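Local coordinates for heat shock protein 16 (Schizosaccharomyces pombe, PDB 3W1Z) that probably acts as a small heat shock chaperone that binds unfolded proteins, assembling into a 16-mer of alpha-crystallin-domain subunits, at residues B[22-36]-B[96-108]. Numbering follows the deposited sequence.
Sequences SYSPRLNNQIPGELS and RFGSFSRTITIPA
Arg-102 reaches from strand 98-105 to the end of helix 11-23, where its NH2 donates to Tyr-23 O at 3.0 Å. The oxygen lies in the guanidinium plane and the donor almost straight beyond the carbonyl (176°), while Pro-25 CB sits over one face of the Arg-102 guanidinium, 3.9 Å from Arg-102 CZ. With CG anti to the backbone N (chi1 -177°) and a bend at chi2, the long arginine chain runs past Ser-36 to that carbonyl. Nearby, the Tyr-23 ring meets Ile-104 CB at its edge, and its OH lies 3.4 Å from Pro-107 CD.

At the other end, Leu-35 bridges Phe-100: its N donates to Ser-99 O (3.2 Å, 169°), and its O weakly accepts from Ser-101 N. Leucine's methyls spread over the backbone of Arg-96 and Phe-97; glycine suits position 98, where a side chain would press on Leu-35 CD1 and the preceding carbonyl. Glu-34 OE2 takes a weak bond from Ser-99 OG.

Strand 70-77 pairs with the other edge of 98-105. Arginine's several N-H groups let NH1 salt-bridge Glu-94 of a second subunit; replacing Arg-102 with alanine would probably leave Tyr-23 O and that glutamate without this shared partner and Pro-25 without its flat neighbour. One guanidinium thus links helix end, alpha-crystallin sheet and subunit interface.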
ATOM      1  N   SER B  22       9.149  19.488  -2.881  1.00 41.93           N
ATOM      2  CA  SER B  22       9.207  20.926  -3.090  1.00 41.16           C
ATOM      3  C   SER B  22       7.822  21.503  -3.338  1.00 43.94           C
ATOM      4  O   SER B  22       7.325  22.317  -2.559  1.00 43.80           O
ATOM      5  CB  SER B  22      10.118  21.265  -4.272  1.00 39.31           C
ATOM      6  OG  SER B  22      11.468  20.935  -3.993  1.00 44.49           O
ATOM      7  N   TYR B  23       7.206  21.074  -4.436  1.00 36.68           N
ATOM      8  CA  TYR B  23       6.003  21.725  -4.944  1.00 32.76           C
ATOM      9  C   TYR B  23       4.660  21.194  -4.433  1.00 37.08           C
ATOM     10  O   TYR B  23       3.636  21.850  -4.620  1.00 42.10           O
ATOM     11  CB  TYR B  23       6.016  21.683  -6.472  1.00 28.05           C
ATOM     12  CG  TYR B  23       7.317  22.159  -7.075  1.00 37.71           C
ATOM     13  CD1 TYR B  23       7.983  21.396  -8.024  1.00 40.71           C
ATOM     14  CD2 TYR B  23       7.877  23.372  -6.697  1.00 39.41           C
ATOM     15  CE1 TYR B  23       9.172  21.826  -8.578  1.00 42.21           C
ATOM     16  CE2 TYR B  23       9.065  23.812  -7.248  1.00 32.26           C
ATOM     17  CZ  TYR B  23       9.708  23.034  -8.188  1.00 34.34           C
ATOM     18  OH  TYR B  23      10.892  23.467  -8.741  1.00 42.90           O
ATOM     19  N   SER B  24       4.643  20.030  -3.790  1.00 43.12           N
ATOM     20  CA  SER B  24       3.366  19.449  -3.368  1.00 41.44           C
ATOM     21  C   SER B  24       2.763  20.210  -2.191  1.00 33.67           C
ATOM     22  O   SER B  24       3.409  20.377  -1.156  1.00 40.83           O
ATOM     23  CB  SER B  24       3.491  17.954  -3.053  1.00 38.54           C
ATOM     24  OG  SER B  24       4.372  17.723  -1.970  1.00 44.57           O
ATOM     25  N   PRO B  25       1.513  20.671  -2.352  1.00 47.07           N
ATOM     26  CA  PRO B  25       0.831  21.558  -1.403  1.00 49.06           C
ATOM     27  C   PRO B  25       0.628  20.916  -0.036  1.00 55.47           C
ATOM     28  O   PRO B  25       0.696  21.601   0.983  1.00 61.81           O
ATOM     29  CB  PRO B  25      -0.524  21.807  -2.074  1.00 43.08           C
ATOM     30  CG  PRO B  25      -0.740  20.618  -2.939  1.00 43.89           C
ATOM     31  CD  PRO B  25       0.622  20.252  -3.448  1.00 45.39           C
ATOM     32  N   ARG B  26       0.384  19.611  -0.023  1.00 57.21           N
ATOM     33  CA  ARG B  26       0.161  18.885   1.220  1.00 59.36           C
ATOM     34  C   ARG B  26       1.437  18.760   2.049  1.00 60.32           C
ATOM     35  O   ARG B  26       1.380  18.567   3.262  1.00 69.92           O
ATOM     36  CB  ARG B  26      -0.409  17.497   0.921  1.00 59.82           C
ATOM     37  CG  ARG B  26      -0.061  16.978  -0.466  1.00 65.53           C
ATOM     38  CD  ARG B  26      -1.313  16.802  -1.312  1.00 75.36           C
ATOM     39  NE  ARG B  26      -1.071  17.092  -2.723  1.00 81.74           N
ATOM     40  CZ  ARG B  26      -1.519  16.349  -3.730  1.00 86.20           C
ATOM     41  NH1 ARG B  26      -2.233  15.257  -3.488  1.00 84.07           N
ATOM     42  NH2 ARG B  26      -1.253  16.697  -4.982  1.00 72.45           N
ATOM     43  N   LEU B  27       2.585  18.872   1.388  1.00 59.04           N
ATOM     44  CA  LEU B  27       3.866  18.653   2.053  1.00 56.01           C
ATOM     45  C   LEU B  27       4.522  19.947   2.538  1.00 59.23           C
ATOM     46  O   LEU B  27       5.615  19.919   3.103  1.00 72.62           O
ATOM     47  CB  LEU B  27       4.814  17.880   1.133  1.00 55.06           C
ATOM     48  CG  LEU B  27       5.864  16.991   1.798  1.00 43.67           C
ATOM     49  CD1 LEU B  27       5.236  16.199   2.923  1.00 49.10           C
ATOM     50  CD2 LEU B  27       6.473  16.052   0.776  1.00 46.40           C
ATOM     51  N   ASN B  28       3.863  21.078   2.309  1.00 66.94           N
ATOM     52  CA  ASN B  28       4.365  22.353   2.808  1.00 68.47           C
ATOM     53  C   ASN B  28       3.318  23.154   3.573  1.00 74.77           C
ATOM     54  O   ASN B  28       2.351  23.631   2.982  1.00 83.32           O
ATOM     55  CB  ASN B  28       4.891  23.210   1.654  1.00 62.16           C
ATOM     56  CG  ASN B  28       6.171  22.666   1.053  1.00 59.21           C
ATOM     57  OD1 ASN B  28       6.143  21.763   0.217  1.00 57.30           O
ATOM     58  ND2 ASN B  28       7.302  23.227   1.465  1.00 55.43           N
ATOM     59  N   ASN B  29       3.524  23.295   4.882  1.00 71.08           N
ATOM     60  CA  ASN B  29       2.801  24.265   5.708  1.00 81.51           C
ATOM     61  C   ASN B  29       1.290  24.340   5.461  1.00 81.89           C
ATOM     62  O   ASN B  29       0.728  25.428   5.336  1.00 78.81           O
ATOM     63  CB  ASN B  29       3.436  25.655   5.549  1.00 79.44           C
ATOM     64  CG  ASN B  29       2.956  26.646   6.595  1.00 86.93           C
ATOM     65  OD1 ASN B  29       2.503  26.263   7.674  1.00 94.47           O
ATOM     66  ND2 ASN B  29       3.043  27.931   6.272  1.00 72.49           N
ATOM     67  N   GLN B  30       0.630  23.191   5.369  1.00 81.78           N
ATOM     68  CA  GLN B  30      -0.806  23.197   5.109  1.00 89.37           C
ATOM     69  C   GLN B  30      -1.579  23.671   6.337  1.00 92.66           C
ATOM     70  O   GLN B  30      -1.247  23.319   7.469  1.00 95.06           O
ATOM     71  CB  GLN B  30      -1.299  21.831   4.624  1.00 90.37           C
ATOM     72  CG  GLN B  30      -2.733  21.830   4.088  1.00 91.50           C
ATOM     73  CD  GLN B  30      -2.898  22.590   2.775  1.00 92.26           C
ATOM     74  OE1 GLN B  30      -1.960  23.207   2.269  1.00 83.36           O
ATOM     75  NE2 GLN B  30      -4.103  22.541   2.217  1.00 80.28           N
ATOM     76  N   ILE B  31      -2.607  24.478   6.098  1.00 91.49           N
ATOM     77  CA  ILE B  31      -3.303  25.190   7.169  1.00 89.49           C
ATOM     78  C   ILE B  31      -4.089  24.293   8.145  1.00 96.19           C
ATOM     79  O   ILE B  31      -3.970  24.469   9.361  1.00 92.61           O
ATOM     80  CB  ILE B  31      -4.139  26.386   6.635  1.00 88.40           C
ATOM     81  CG1 ILE B  31      -3.210  27.490   6.117  1.00 81.64           C
ATOM     82  CG2 ILE B  31      -5.026  26.956   7.724  1.00 81.55           C
ATOM     83  CD1 ILE B  31      -2.643  27.260   4.723  1.00 68.84           C
ATOM     84  N   PRO B  32      -4.882  23.326   7.638  1.00100.61           N
ATOM     85  CA  PRO B  32      -5.423  23.030   6.303  1.00 91.90           C
ATOM     86  C   PRO B  32      -6.569  23.951   5.877  1.00 88.61           C
ATOM     87  O   PRO B  32      -6.913  23.998   4.696  1.00 88.20           O
ATOM     88  CB  PRO B  32      -5.931  21.599   6.449  1.00 95.11           C
ATOM     89  CG  PRO B  32      -6.312  21.496   7.870  1.00 98.14           C
ATOM     90  CD  PRO B  32      -5.264  22.281   8.608  1.00103.28           C
ATOM     91  N   GLY B  33      -7.159  24.660   6.836  1.00 83.18           N
ATOM     92  CA  GLY B  33      -8.415  25.363   6.628  1.00 84.25           C
ATOM     93  C   GLY B  33      -8.435  26.471   5.589  1.00 85.15           C
ATOM     94  O   GLY B  33      -9.489  27.052   5.326  1.00 86.24           O
ATOM     95  N   GLU B  34      -7.284  26.775   5.001  1.00 79.02           N
ATOM     96  CA  GLU B  34      -7.219  27.804   3.966  1.00 70.01           C
ATOM     97  C   GLU B  34      -7.327  27.245   2.551  1.00 57.83           C
ATOM     98  O   GLU B  34      -7.475  26.039   2.350  1.00 66.94           O
ATOM     99  CB  GLU B  34      -5.938  28.628   4.097  1.00 61.55           C
ATOM    100  CG  GLU B  34      -5.949  29.625   5.238  1.00 63.13           C
ATOM    101  CD  GLU B  34      -4.720  30.506   5.234  1.00 59.60           C
ATOM    102  OE1 GLU B  34      -3.821  30.258   4.404  1.00 64.63           O
ATOM    103  OE2 GLU B  34      -4.650  31.446   6.052  1.00 57.33           O
ATOM    104  N   LEU B  35      -7.243  28.145   1.576  1.00 38.46           N
ATOM    105  CA  LEU B  35      -7.349  27.793   0.166  1.00 34.61           C
ATOM    106  C   LEU B  35      -5.956  27.706  -0.446  1.00 38.26           C
ATOM    107  O   LEU B  35      -5.083  28.513  -0.128  1.00 43.93           O
ATOM    108  CB  LEU B  35      -8.175  28.845  -0.584  1.00 34.96           C
ATOM    109  CG  LEU B  35      -9.704  28.895  -0.455  1.00 43.21           C
ATOM    110  CD1 LEU B  35     -10.174  29.068   0.985  1.00 41.16           C
ATOM    111  CD2 LEU B  35     -10.257  30.018  -1.322  1.00 29.69           C
ATOM    112  N   SER B  36      -5.743  26.726  -1.318  1.00 38.08           N
ATOM    113  CA  SER B  36      -4.452  26.574  -1.978  1.00 30.95           C
ATOM    114  C   SER B  36      -4.559  26.826  -3.480  1.00 27.52           C
ATOM    115  O   SER B  36      -5.101  26.003  -4.215  1.00 31.75           O
ATOM    116  CB  SER B  36      -3.876  25.181  -1.715  1.00 23.91           C
ATOM    117  OG  SER B  36      -2.595  25.039  -2.304  1.00 34.04           O
ATOM    118  N   ARG B  96     -14.821  29.630  -4.416  1.00 19.84           N
ATOM    119  CA  ARG B  96     -14.372  29.434  -3.045  1.00 27.20           C
ATOM    120  C   ARG B  96     -13.681  30.691  -2.537  1.00 27.70           C
ATOM    121  O   ARG B  96     -12.803  31.237  -3.204  1.00 28.74           O
ATOM    122  CB  ARG B  96     -13.425  28.233  -2.956  1.00 27.83           C
ATOM    123  CG  ARG B  96     -14.040  26.932  -3.444  1.00 37.15           C
ATOM    124  CD  ARG B  96     -15.205  26.503  -2.562  1.00 42.77           C
ATOM    125  NE  ARG B  96     -15.979  25.422  -3.165  1.00 56.40           N
ATOM    126  CZ  ARG B  96     -17.157  25.585  -3.762  1.00 59.57           C
ATOM    127  NH1 ARG B  96     -17.708  26.789  -3.828  1.00 50.77           N
ATOM    128  NH2 ARG B  96     -17.787  24.543  -4.285  1.00 50.43           N
ATOM    129  N   PHE B  97     -14.083  31.151  -1.356  1.00 19.41           N
ATOM    130  CA  PHE B  97     -13.551  32.390  -0.801  1.00 27.62           C
ATOM    131  C   PHE B  97     -12.884  32.186   0.554  1.00 35.62           C
ATOM    132  O   PHE B  97     -13.208  31.253   1.289  1.00 39.98           O
ATOM    133  CB  PHE B  97     -14.657  33.439  -0.684  1.00 22.23           C
ATOM    134  CG  PHE B  97     -15.301  33.790  -1.991  1.00 23.23           C
ATOM    135  CD1 PHE B  97     -14.687  34.674  -2.863  1.00 24.75           C
ATOM    136  CD2 PHE B  97     -16.517  33.236  -2.352  1.00 20.32           C
ATOM    137  CE1 PHE B  97     -15.274  35.002  -4.068  1.00 25.95           C
ATOM    138  CE2 PHE B  97     -17.112  33.561  -3.557  1.00 22.77           C
ATOM    139  CZ  PHE B  97     -16.488  34.444  -4.416  1.00 20.02           C
ATOM    140  N   GLY B  98     -11.943  33.068   0.874  1.00 34.93           N
ATOM    141  CA  GLY B  98     -11.249  33.015   2.146  1.00 32.51           C
ATOM    142  C   GLY B  98      -9.821  33.498   2.013  1.00 36.27           C
ATOM    143  O   GLY B  98      -9.458  34.135   1.024  1.00 30.68           O
ATOM    144  N   SER B  99      -9.007  33.192   3.016  1.00 39.29           N
ATOM    145  CA  SER B  99      -7.588  33.505   2.965  1.00 32.96           C
ATOM    146  C   SER B  99      -6.842  32.367   2.281  1.00 32.30           C
ATOM    147  O   SER B  99      -7.178  31.198   2.465  1.00 38.03           O
ATOM    148  CB  SER B  99      -7.039  33.721   4.376  1.00 36.42           C
ATOM    149  OG  SER B  99      -7.326  32.610   5.206  1.00 51.42           O
ATOM    150  N   PHE B 100      -5.838  32.711   1.482  1.00 31.68           N
ATOM    151  CA  PHE B 100      -5.028  31.699   0.818  1.00 28.70           C
ATOM    152  C   PHE B 100      -3.559  31.818   1.200  1.00 36.46           C
ATOM    153  O   PHE B 100      -3.047  32.919   1.402  1.00 40.30           O
ATOM    154  CB  PHE B 100      -5.192  31.776  -0.706  1.00 25.28           C
ATOM    155  CG  PHE B 100      -4.654  33.042  -1.321  1.00 26.23           C
ATOM    156  CD1 PHE B 100      -5.476  34.140  -1.507  1.00 27.73           C
ATOM    157  CD2 PHE B 100      -3.331  33.126  -1.730  1.00 29.38           C
ATOM    158  CE1 PHE B 100      -4.988  35.302  -2.079  1.00 31.37           C
ATOM    159  CE2 PHE B 100      -2.835  34.284  -2.297  1.00 29.20           C
ATOM    160  CZ  PHE B 100      -3.664  35.374  -2.473  1.00 37.92           C
ATOM    161  N   SER B 101      -2.892  30.675   1.316  1.00 31.88           N
ATOM    162  CA  SER B 101      -1.447  30.650   1.487  1.00 38.80           C
ATOM    163  C   SER B 101      -0.861  29.454   0.747  1.00 46.82           C
ATOM    164  O   SER B 101      -1.378  28.340   0.838  1.00 48.33           O
ATOM    165  CB  SER B 101      -1.072  30.597   2.969  1.00 36.57           C
ATOM    166  OG  SER B 101       0.288  30.943   3.165  1.00 49.41           O
ATOM    167  N   ARG B 102       0.215  29.694   0.009  1.00 35.66           N
ATOM    168  CA  ARG B 102       0.902  28.640  -0.719  1.00 35.44           C
ATOM    169  C   ARG B 102       2.403  28.783  -0.522  1.00 35.84           C
ATOM    170  O   ARG B 102       2.993  29.803  -0.881  1.00 29.86           O
ATOM    171  CB  ARG B 102       0.556  28.698  -2.209  1.00 36.48           C
ATOM    172  CG  ARG B 102       1.166  27.576  -3.042  1.00 34.70           C
ATOM    173  CD  ARG B 102       0.570  26.221  -2.682  1.00 30.03           C
ATOM    174  NE  ARG B 102       1.177  25.133  -3.443  1.00 31.11           N
ATOM    175  CZ  ARG B 102       0.650  24.597  -4.539  1.00 32.26           C
ATOM    176  NH1 ARG B 102      -0.506  25.042  -5.010  1.00 31.03           N
ATOM    177  NH2 ARG B 102       1.278  23.610  -5.163  1.00 27.43           N
ATOM    178  N   THR B 103       3.016  27.759   0.058  1.00 36.19           N
ATOM    179  CA  THR B 103       4.455  27.758   0.267  1.00 36.28           C
ATOM    180  C   THR B 103       5.098  26.642  -0.540  1.00 34.38           C
ATOM    181  O   THR B 103       4.675  25.490  -0.468  1.00 39.33           O
ATOM    182  CB  THR B 103       4.816  27.567   1.751  1.00 28.71           C
ATOM    183  OG1 THR B 103       4.109  28.524   2.548  1.00 46.44           O
ATOM    184  CG2 THR B 103       6.312  27.743   1.960  1.00 41.93           C
ATOM    185  N   ILE B 104       6.111  26.987  -1.325  1.00 32.34           N
ATOM    186  CA  ILE B 104       6.890  25.974  -2.023  1.00 38.62           C
ATOM    187  C   ILE B 104       8.372  26.123  -1.705  1.00 47.34           C
ATOM    188  O   ILE B 104       8.897  27.234  -1.639  1.00 46.36           O
ATOM    189  CB  ILE B 104       6.673  26.009  -3.554  1.00 34.60           C
ATOM    190  CG1 ILE B 104       7.027  27.383  -4.126  1.00 34.38           C
ATOM    191  CG2 ILE B 104       5.239  25.636  -3.900  1.00 37.99           C
ATOM    192  CD1 ILE B 104       6.963  27.446  -5.640  1.00 29.74           C
ATOM    193  N   THR B 105       9.039  24.998  -1.485  1.00 49.61           N
ATOM    194  CA  THR B 105      10.477  25.008  -1.278  1.00 52.70           C
ATOM    195  C   THR B 105      11.146  24.956  -2.641  1.00 52.13           C
ATOM    196  O   THR B 105      10.964  24.000  -3.385  1.00 52.43           O
ATOM    197  CB  THR B 105      10.933  23.797  -0.447  1.00 39.73           C
ATOM    198  OG1 THR B 105      10.246  23.788   0.810  1.00 45.78           O
ATOM    199  CG2 THR B 105      12.431  23.852  -0.204  1.00 54.38           C
ATOM    200  N   ILE B 106      11.912  25.984  -2.982  1.00 54.45           N
ATOM    201  CA  ILE B 106      12.571  26.004  -4.282  1.00 55.91           C
ATOM    202  C   ILE B 106      13.913  25.272  -4.242  1.00 62.49           C
ATOM    203  O   ILE B 106      14.776  25.583  -3.422  1.00 52.36           O
ATOM    204  CB  ILE B 106      12.713  27.436  -4.844  1.00 54.68           C
ATOM    205  CG1 ILE B 106      13.128  28.414  -3.745  1.00 55.33           C
ATOM    206  CG2 ILE B 106      11.401  27.891  -5.463  1.00 59.93           C
ATOM    207  CD1 ILE B 106      14.614  28.674  -3.688  1.00 67.01           C
ATOM    208  N   PRO B 107      14.076  24.269  -5.118  1.00 61.64           N
ATOM    209  CA  PRO B 107      15.271  23.424  -5.142  1.00 59.05           C
ATOM    210  C   PRO B 107      16.361  23.995  -6.039  1.00 64.61           C
ATOM    211  O   PRO B 107      16.863  23.293  -6.917  1.00 67.84           O
ATOM    212  CB  PRO B 107      14.751  22.107  -5.736  1.00 62.17           C
ATOM    213  CG  PRO B 107      13.337  22.403  -6.253  1.00 59.53           C
ATOM    214  CD  PRO B 107      13.129  23.881  -6.172  1.00 56.98           C
ATOM    215  N   ALA B 108      16.722  25.253  -5.815  1.00 60.01           N
ATOM    216  CA  ALA B 108      17.787  25.888  -6.577  1.00 59.23           C
ATOM    217  C   ALA B 108      18.360  27.073  -5.814  1.00 61.92           C
ATOM    218  O   ALA B 108      17.709  27.629  -4.931  1.00 67.75           O
ATOM    219  CB  ALA B 108      17.275  26.332  -7.939  1.00 48.37           C
TER